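Local atomic coordinates of methyltransferase (Streptococcus pyogenes, PDB entry 2ESR), a protein that probably transfers a methyl group from S-adenosylmethionine to a guanine of 16S ribosomal RNA, as RsmD-type relatives of its family do. Residues L36-G41 / V58-N63; F105-Y110 / V135-K140. All blocks are in the same frame, centred on the assembly; numbering follows the deposited sequence.

Contact 1 (L36-G41 / V58-N63)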
loop_
_atom_site.group_PDB
_atom_site.type_symbol
_atom_site.label_atom_id
_atom_site.label_comp_id
_atom_site.label_asym_id
_atom_site.label_seq_id
_atom_site.Cartn_x
_atom_site.Cartn_y
_atom_site.Cartn_z
ATOM N N LEU A 36 -6.379 -5.325 -5.506
ATOM C CA LEU A 36 -6.252 -5.905 -4.172
ATOM C C LEU A 36 -6.101 -7.406 -4.390
ATOM O O LEU A 36 -6.965 -8.037 -4.996
ATOM C CB LEU A 36 -7.490 -5.634 -3.310
ATOM C CG LEU A 36 -7.502 -6.365 -1.954
ATOM C CD1 LEU A 36 -6.305 -5.941 -1.115
ATOM C CD2 LEU A 36 -8.788 -6.053 -1.215
ATOM N N ASP A 37 -4.996 -7.970 -3.916
ATOM C CA ASP A 37 -4.749 -9.397 -4.066
ATOM C C ASP A 37 -4.673 -9.996 -2.667
ATOM O O ASP A 37 -3.637 -9.919 -2.004
ATOM C CB ASP A 37 -3.429 -9.627 -4.808
ATOM C CG ASP A 37 -3.288 -11.044 -5.340
ATOM O OD1 ASP A 37 -3.965 -11.956 -4.817
ATOM O OD2 ASP A 37 -2.486 -11.245 -6.281
ATOM N N LEU A 38 -5.782 -10.576 -2.222
ATOM C CA LEU A 38 -5.855 -11.193 -0.909
ATOM C C LEU A 38 -5.427 -12.650 -1.076
ATOM O O LEU A 38 -5.713 -13.270 -2.101
ATOM C CB LEU A 38 -7.286 -11.101 -0.369
ATOM C CG LEU A 38 -7.792 -9.672 -0.142
ATOM C CD1 LEU A 38 -9.248 -9.706 0.318
ATOM C CD2 LEU A 38 -6.924 -8.982 0.903
ATOM N N PHE A 39 -4.757 -13.192 -0.066
ATOM C CA PHE A 39 -4.251 -14.562 -0.126
ATOM C C PHE A 39 -3.413 -14.583 -1.405
ATOM O O PHE A 39 -3.530 -15.486 -2.231
ATOM C CB PHE A 39 -5.405 -15.569 -0.232
ATOM C CG PHE A 39 -6.551 -15.290 0.709
ATOM C CD1 PHE A 39 -7.656 -14.555 0.280
ATOM C CD2 PHE A 39 -6.523 -15.752 2.022
ATOM C CE1 PHE A 39 -8.716 -14.286 1.147
ATOM C CE2 PHE A 39 -7.579 -15.487 2.897
ATOM C CZ PHE A 39 -8.677 -14.753 2.457
ATOM N N ALA A 40 -2.561 -13.571 -1.540
ATOM C CA ALA A 40 -1.728 -13.361 -2.723
ATOM C C ALA A 40 -0.827 -14.476 -3.246
ATOM O O ALA A 40 -0.539 -14.517 -4.444
ATOM C CB ALA A 40 -0.908 -12.096 -2.535
ATOM N N GLY A 41 -0.370 -15.366 -2.371
ATOM C CA GLY A 41 0.499 -16.443 -2.820
ATOM C C GLY A 41 1.812 -15.910 -3.364
ATOM O O GLY A 41 2.584 -15.301 -2.626
ATOM N N VAL A 58 -2.167 -3.840 -3.893
ATOM C CA VAL A 58 -1.921 -4.110 -2.488
ATOM C C VAL A 58 -2.035 -5.620 -2.430
ATOM O O VAL A 58 -3.032 -6.185 -2.882
ATOM C CB VAL A 58 -2.986 -3.491 -1.557
ATOM C CG1 VAL A 58 -2.789 -4.021 -0.128
ATOM C CG2 VAL A 58 -2.876 -1.979 -1.565
ATOM N N LEU A 59 -1.002 -6.277 -1.918
ATOM C CA LEU A 59 -1.014 -7.728 -1.800
ATOM C C LEU A 59 -0.986 -8.106 -0.326
ATOM O O LEU A 59 -0.243 -7.513 0.454
ATOM C CB LEU A 59 0.204 -8.342 -2.503
ATOM C CG LEU A 59 0.295 -8.250 -4.030
ATOM C CD1 LEU A 59 0.580 -6.813 -4.457
ATOM C CD2 LEU A 59 1.395 -9.175 -4.517
ATOM N N VAL A 60 -1.804 -9.079 0.057
ATOM C CA VAL A 60 -1.831 -9.533 1.439
ATOM C C VAL A 60 -1.535 -11.023 1.436
ATOM O O VAL A 60 -2.229 -11.795 0.787
ATOM C CB VAL A 60 -3.206 -9.318 2.106
ATOM C CG1 VAL A 60 -3.126 -9.711 3.584
ATOM C CG2 VAL A 60 -3.640 -7.868 1.965
ATOM N N GLU A 61 -0.490 -11.415 2.154
ATOM C CA GLU A 61 -0.096 -12.815 2.229
ATOM C C GLU A 61 0.576 -13.038 3.570
ATOM O O GLU A 61 1.549 -12.364 3.898
ATOM C CB GLU A 61 0.867 -13.154 1.083
ATOM C CG GLU A 61 1.422 -14.574 1.128
ATOM C CD GLU A 61 0.329 -15.624 1.157
ATOM O OE1 GLU A 61 -0.501 -15.649 0.221
ATOM O OE2 GLU A 61 0.299 -16.424 2.118
ATOM N N LYS A 62 0.047 -13.986 4.342
ATOM C CA LYS A 62 0.574 -14.290 5.670
ATOM C C LYS A 62 1.773 -15.237 5.725
ATOM O O LYS A 62 2.582 -15.159 6.651
ATOM C CB LYS A 62 -0.544 -14.853 6.551
ATOM C CG LYS A 62 -0.910 -13.967 7.731
ATOM C CD LYS A 62 0.309 -13.662 8.595
ATOM C CE LYS A 62 -0.046 -12.760 9.762
ATOM N NZ LYS A 62 1.167 -12.332 10.506
ATOM N N ASN A 63 1.888 -16.131 4.747
ATOM C CA ASN A 63 2.992 -17.093 4.713
ATOM C C ASN A 63 4.335 -16.418 4.426
ATOM O O ASN A 63 4.458 -15.617 3.498
ATOM C CB ASN A 63 2.714 -18.175 3.666
ATOM C CG ASN A 63 3.823 -19.206 3.577
ATOM O OD1 ASN A 63 4.928 -18.911 3.123
ATOM N ND2 ASN A 63 3.532 -20.426 4.014
#

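Contact 2 (F105-Y110 / V135-K140)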
loop_
_atom_site.group_PDB
_atom_site.type_symbol
_atom_site.label_atom_id
_atom_site.label_comp_id
_atom_site.label_asym_id
_atom_site.label_seq_id
_atom_site.Cartn_x
_atom_site.Cartn_y
_atom_site.Cartn_z
ATOM N N PHE A 105 -8.434 -9.931 -6.439
ATOM C CA PHE A 105 -8.150 -11.330 -6.722
ATOM C C PHE A 105 -8.293 -12.120 -5.432
ATOM O O PHE A 105 -7.718 -11.745 -4.406
ATOM C CB PHE A 105 -6.734 -11.496 -7.277
ATOM C CG PHE A 105 -6.573 -10.987 -8.683
ATOM C CD1 PHE A 105 -7.226 -11.609 -9.734
ATOM C CD2 PHE A 105 -5.794 -9.866 -8.947
ATOM C CE1 PHE A 105 -7.112 -11.117 -11.041
ATOM C CE2 PHE A 105 -5.669 -9.365 -10.248
ATOM C CZ PHE A 105 -6.332 -9.992 -11.296
ATOM N N LEU A 106 -9.056 -13.211 -5.488
ATOM C CA LEU A 106 -9.283 -14.052 -4.314
ATOM C C LEU A 106 -9.065 -15.523 -4.640
ATOM O O LEU A 106 -9.745 -16.086 -5.496
ATOM C CB LEU A 106 -10.718 -13.896 -3.794
ATOM C CG LEU A 106 -11.269 -12.524 -3.411
ATOM C CD1 LEU A 106 -12.692 -12.708 -2.877
ATOM C CD2 LEU A 106 -10.390 -11.862 -2.348
ATOM N N ASP A 107 -8.108 -16.133 -3.953
ATOM C CA ASP A 107 -7.812 -17.560 -4.119
ATOM C C ASP A 107 -7.389 -18.002 -2.725
ATOM O O ASP A 107 -6.204 -18.194 -2.449
ATOM C CB ASP A 107 -6.671 -17.780 -5.117
ATOM C CG ASP A 107 -6.414 -19.258 -5.382
ATOM O OD1 ASP A 107 -5.673 -19.586 -6.333
ATOM O OD2 ASP A 107 -6.955 -20.092 -4.625
ATOM N N PRO A 108 -8.367 -18.171 -1.823
ATOM C CA PRO A 108 -8.092 -18.572 -0.448
ATOM C C PRO A 108 -8.312 -20.034 -0.107
ATOM O O PRO A 108 -8.811 -20.813 -0.921
ATOM C CB PRO A 108 -9.046 -17.689 0.333
ATOM C CG PRO A 108 -10.296 -17.777 -0.523
ATOM C CD PRO A 108 -9.784 -17.782 -1.973
ATOM N N PRO A 109 -7.911 -20.423 1.111
ATOM C CA PRO A 109 -8.075 -21.790 1.605
ATOM C C PRO A 109 -9.562 -21.822 1.965
ATOM O O PRO A 109 -10.164 -20.757 2.154
ATOM C CB PRO A 109 -7.167 -21.824 2.831
ATOM C CG PRO A 109 -7.219 -20.420 3.318
ATOM C CD PRO A 109 -7.081 -19.637 2.039
ATOM N N TYR A 110 -10.149 -23.009 2.071
ATOM C CA TYR A 110 -11.582 -23.122 2.343
ATOM C C TYR A 110 -12.264 -22.166 1.370
ATOM O O TYR A 110 -13.074 -21.331 1.763
ATOM C CB TYR A 110 -11.906 -22.726 3.788
ATOM C CG TYR A 110 -11.201 -23.579 4.816
ATOM C CD1 TYR A 110 -9.972 -23.195 5.344
ATOM C CD2 TYR A 110 -11.745 -24.794 5.230
ATOM C CE1 TYR A 110 -9.298 -24.001 6.261
ATOM C CE2 TYR A 110 -11.082 -25.608 6.142
ATOM C CZ TYR A 110 -9.858 -25.205 6.653
ATOM O OH TYR A 110 -9.197 -26.008 7.553
ATOM N N VAL A 135 -12.316 -11.302 -8.916
ATOM C CA VAL A 135 -11.917 -12.514 -9.613
ATOM C C VAL A 135 -11.506 -13.616 -8.663
ATOM O O VAL A 135 -10.544 -13.478 -7.903
ATOM C CB VAL A 135 -10.743 -12.213 -10.572
ATOM C CG1 VAL A 135 -10.358 -13.457 -11.332
ATOM C CG2 VAL A 135 -11.139 -11.101 -11.535
ATOM N N CYS A 136 -12.230 -14.725 -8.734
ATOM C CA CYS A 136 -11.975 -15.864 -7.875
ATOM C C CYS A 136 -11.451 -17.050 -8.658
ATOM O O CYS A 136 -12.070 -17.474 -9.627
ATOM C CB CYS A 136 -13.265 -16.280 -7.173
ATOM S SG CYS A 136 -14.114 -14.936 -6.320
ATOM N N GLU A 137 -10.307 -17.581 -8.244
ATOM C CA GLU A 137 -9.750 -18.759 -8.907
ATOM C C GLU A 137 -9.854 -19.876 -7.881
ATOM O O GLU A 137 -9.383 -19.736 -6.748
ATOM C CB GLU A 137 -8.291 -18.526 -9.313
ATOM C CG GLU A 137 -7.661 -19.735 -9.998
ATOM C CD GLU A 137 -6.309 -19.425 -10.615
ATOM O OE1 GLU A 137 -5.522 -18.686 -9.983
ATOM O OE2 GLU A 137 -6.033 -19.929 -11.726
ATOM N N THR A 138 -10.485 -20.978 -8.269
ATOM C CA THR A 138 -10.685 -22.108 -7.362
ATOM C C THR A 138 -10.577 -23.425 -8.117
ATOM O O THR A 138 -10.349 -23.438 -9.323
ATOM C CB THR A 138 -12.096 -22.077 -6.762
ATOM O OG1 THR A 138 -13.049 -22.344 -7.802
ATOM C CG2 THR A 138 -12.396 -20.707 -6.165
ATOM N N ASP A 139 -10.736 -24.536 -7.404
ATOM C CA ASP A 139 -10.706 -25.833 -8.065
ATOM C C ASP A 139 -11.967 -25.855 -8.924
ATOM O O ASP A 139 -12.928 -25.142 -8.634
ATOM C CB ASP A 139 -10.742 -26.980 -7.051
ATOM C CG ASP A 139 -9.455 -27.095 -6.250
ATOM O OD1 ASP A 139 -8.413 -26.566 -6.694
ATOM O OD2 ASP A 139 -9.486 -27.738 -5.180
ATOM N N LYS A 140 -11.960 -26.660 -9.979
ATOM C CA LYS A 140 -13.099 -26.741 -10.886
ATOM C C LYS A 140 -14.389 -27.193 -10.209
ATOM O O LYS A 140 -15.480 -26.766 -10.589
ATOM C CB LYS A 140 -12.785 -27.697 -12.041
ATOM C CG LYS A 140 -12.508 -29.120 -11.587
ATOM C CD LYS A 140 -12.422 -30.097 -12.755
ATOM C CE LYS A 140 -11.277 -29.766 -13.690
ATOM N NZ LYS A 140 -11.138 -30.805 -14.752
HETATM O O HOH W 1 -4.344 -17.733 -7.808
#

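Contact 1 (L36-G41 / V58-N63)
Glu61 reaches back across the strand ends to Gly41, where its OE1 accepts a hydrogen bond from the Gly41 N at 2.6 Å. The N-H meets the oxygen on its anti side, 28° out of the carboxylate plane. The chain starts extended, with CG anti to the backbone N (chi1 176°), and then bends at chi2, which swings the carboxylate over to the glycine. The other oxygen is held as well: Glu61 OE2 takes the Asn63 N, 3.1 Å away, on its anti lone pair. With a backbone N-H on each oxygen, the carboxylate is fixed in rotation and ties the glycine turn to the start of the next helix.

Behind it, strands 36-38 and 58-60 run parallel. Leu38 and Val60 lie side by side and point the same way, CD2 of Leu38 resting 3.6 Å from CG2 of Val60. Leu36 meets Val58 at a slant instead, its CD1 4.1 Å from the Val58 CG1. On the opposite face the methyl of Ala40 sits 3.9 Å from CB of Leu59, beside Asp37, whose CB touches CG of the same leucine. The chain turns sharply after the strand, and Ala40 N still bonds to Val60 O at 2.9 Å, nearly straight, 173° at the hydrogen.

This is the first beta-alpha-beta unit of a Rossmann-like methyltransferase fold, with helix 44-51 between the two strands. Helix 111-124 packs on Leu36 and Leu38, helix 64-75 touches Leu59 and Glu61, and strand 101-106 continues the sheet beyond strand 34-38.

Contact 2 (F105-Y110 / V135-K140)
The Phe105 ring lies alongside Val135, both side chains pointing the same way from neighbouring parallel strands. Its CD1-CE1 side does the touching: CD1 is 3.7 Å from the Val135 CB, with CG1 just beyond, and the approach is oblique to the ring. Phe23 and Ile26 of helix 19-26 also pack on this ring, while Val35 and Asp37 reach it from strand 34-38. The other flat groups are the carboxylates of Asp107 and Glu137, whose planes stand 56° apart. Asp107 OD1 comes within 3.8 Å of Glu137 OE1, and one water sits between them, donating to each oxygen at 2.7 Å. Both side chains set out with CG anti to the backbone N (chi1 -176° and 179°), and Glu137 stays extended beyond CG, which carries its carboxylate out level with that of the aspartate. Asp107 OD2 also comes to 3.2 Å from Glu137 O without a hydrogen bond.

The opposite face of the strands is apolar: CD1 of Leu106 lies 4.3 Å from SG of Cys136, under helix 111-124. Parallel pairing holds the two strands, Leu106 N bonding to Val135 O at 2.8 Å and Glu137 N to Leu106 O at a longer 3.2 Å. Past Asp107 the chains part, and the segment 107-110 turns away toward helix 111-124.

The sequence Asp-Pro-Pro-Tyr matches the (D/N/S)PP(Y/F/W) motif of methyltransferases that act on amino nitrogens of nucleic-acid bases, so 107-110 probably borders the catalytic pocket. Here the apolar pairs Phe105-Val135 and Leu106-Cys136 give way to polar side chains, and a single water, donating to Asp107 OD1 and Glu137 OE1, joins the two carboxylates that do not bond directly.

How the contacts relate
Contacts 1 and 2 sit in one sheet, their centres about 12 Å apart, and join directly because strands 34-38 and 101-106 are neighbours. Two probable hydrogen bonds stitch them: Phe105 N to Leu36 O at 2.8 Å and Leu38 N to Phe105 O at 3.1 Å. Beyond the strand ends the loops pack too, with CD1 of Phe39 3.4 Å from CB of Pro108. The glycine turn of contact 1 and the Asp-Pro-Pro-Tyr loop of contact 2 thus lie at the C-terminal ends of the parallel strands, where class I methyltransferases hold S-adenosylmethionine and the target base. Glu61, at the end of the second strand, probably corresponds to the acidic residue that binds the cofactor ribose in many relatives.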